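PDB 5GQO: single-stranded DNA-binding protein from Mycobacterium smegmatis, which probably binds single-stranded DNA through OB-fold subunits that assemble into a tetramer. Local coordinates for residues Gly80-Gly85 with Val120-Val125. Sequence-based numbering, arbitrary orientation.
Sequences GNLARG and VRATAV
L82 of helix 80-89 meets A122 and V125 of the bulged strand region of this OB fold, and illustrates how one leucine side chain can make all the contacts between two segments, here burying 145 Å² in total. The chain turns a corner at T123, in a classic beta bulge where T123 and A124 both face one residue of strand 95-105.

The apolar contacts all run through the two methyls of L82. Its CG stands anti to the backbone N (chi1 -179°), which puts them toward the strand. CD2 sits over the A122-T123 corner, 3.7 Å from A122 CB, while CD1 lies 4.0 Å from V125 CB, the leucine and valine side chains crossing at about a right angle. V125 CG2 is 4.0 Å from both CD1 and CD2 of L82. V125 also rests on V96 and C78, and S130 of the second subunit packs against L82.

Backbone contacts follow, without any hydrogen bond between the segments: L82 CD2 lies 3.5 Å from A122 O and CD1 3.7 Å from V125 N.

R84 NH1 forms a salt bridge with E47 of strand 46-55. Its NH2 hydrogen-bonds N81 OD1 at 3.3 Å, arriving from above the amide carbonyl plane.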
# COMPACT_ATOMS: atom_id res chain seq x y z
N GLY B 80 0.89 -8.77 21.44
CA GLY B 80 2.24 -9.26 21.69
C GLY B 80 3.22 -8.17 22.05
O GLY B 80 2.89 -7.20 22.77
N ASN B 81 4.43 -8.32 21.54
CA ASN B 81 5.43 -7.31 21.70
C ASN B 81 4.99 -5.91 21.19
O ASN B 81 5.44 -4.88 21.73
CB ASN B 81 6.68 -7.78 21.00
CG ASN B 81 7.40 -8.86 21.79
OD1 ASN B 81 7.45 -8.82 23.02
ND2 ASN B 81 7.97 -9.80 21.09
N LEU B 82 4.14 -5.89 20.16
CA LEU B 82 3.68 -4.66 19.61
C LEU B 82 2.75 -3.99 20.59
O LEU B 82 2.80 -2.78 20.76
CB LEU B 82 3.01 -4.86 18.25
CG LEU B 82 2.51 -3.57 17.58
CD1 LEU B 82 3.65 -2.61 17.35
CD2 LEU B 82 1.86 -3.91 16.25
N ALA B 83 1.91 -4.75 21.26
CA ALA B 83 1.05 -4.18 22.30
C ALA B 83 1.89 -3.57 23.42
O ALA B 83 1.54 -2.53 23.97
CB ALA B 83 0.17 -5.26 22.87
N ARG B 84 2.98 -4.23 23.76
CA ARG B 84 3.87 -3.74 24.81
C ARG B 84 4.59 -2.44 24.44
O ARG B 84 4.48 -1.45 25.17
CB ARG B 84 4.85 -4.83 25.30
CG ARG B 84 4.18 -5.73 26.36
CD ARG B 84 5.08 -6.80 26.98
NE ARG B 84 5.37 -7.90 26.05
CZ ARG B 84 4.49 -8.83 25.67
NH1 ARG B 84 3.23 -8.83 26.10
NH2 ARG B 84 4.88 -9.79 24.83
N GLY B 85 5.27 -2.43 23.30
CA GLY B 85 5.92 -1.22 22.80
C GLY B 85 4.96 -0.05 22.73
O GLY B 85 5.30 1.08 23.12
N VAL B 120 -7.75 -2.67 11.95
CA VAL B 120 -6.45 -3.01 11.48
C VAL B 120 -5.76 -3.98 12.43
O VAL B 120 -5.70 -3.72 13.63
CB VAL B 120 -5.58 -1.74 11.40
CG1 VAL B 120 -4.16 -2.09 10.93
CG2 VAL B 120 -6.22 -0.73 10.50
N ARG B 121 -5.25 -5.09 11.91
CA ARG B 121 -4.36 -5.92 12.71
C ARG B 121 -2.97 -5.40 12.45
O ARG B 121 -2.37 -5.74 11.42
CB ARG B 121 -4.43 -7.41 12.34
CG ARG B 121 -3.31 -8.26 12.95
CD ARG B 121 -3.88 -9.43 13.71
NE ARG B 121 -4.08 -10.58 12.84
CZ ARG B 121 -5.24 -11.26 12.69
NH1 ARG B 121 -6.39 -10.93 13.32
NH2 ARG B 121 -5.24 -12.30 11.87
N ALA B 122 -2.44 -4.61 13.38
CA ALA B 122 -1.16 -3.97 13.17
C ALA B 122 -0.02 -4.94 13.30
O ALA B 122 -0.05 -5.85 14.11
CB ALA B 122 -0.97 -2.81 14.14
N THR B 123 0.98 -4.70 12.46
CA THR B 123 2.26 -5.39 12.41
C THR B 123 3.41 -4.49 12.87
O THR B 123 4.40 -4.97 13.37
CB THR B 123 2.48 -5.73 10.90
OG1 THR B 123 1.98 -7.03 10.64
CG2 THR B 123 3.94 -5.64 10.42
N ALA B 124 3.32 -3.20 12.60
CA ALA B 124 4.31 -2.24 13.05
C ALA B 124 3.59 -0.93 13.31
O ALA B 124 2.68 -0.55 12.59
CB ALA B 124 5.37 -2.06 12.01
N VAL B 125 3.92 -0.30 14.42
CA VAL B 125 3.40 0.98 14.76
C VAL B 125 4.57 1.78 15.28
O VAL B 125 5.45 1.25 15.95
CB VAL B 125 2.37 0.89 15.87
CG1 VAL B 125 1.82 2.28 16.22
CG2 VAL B 125 1.23 0.01 15.46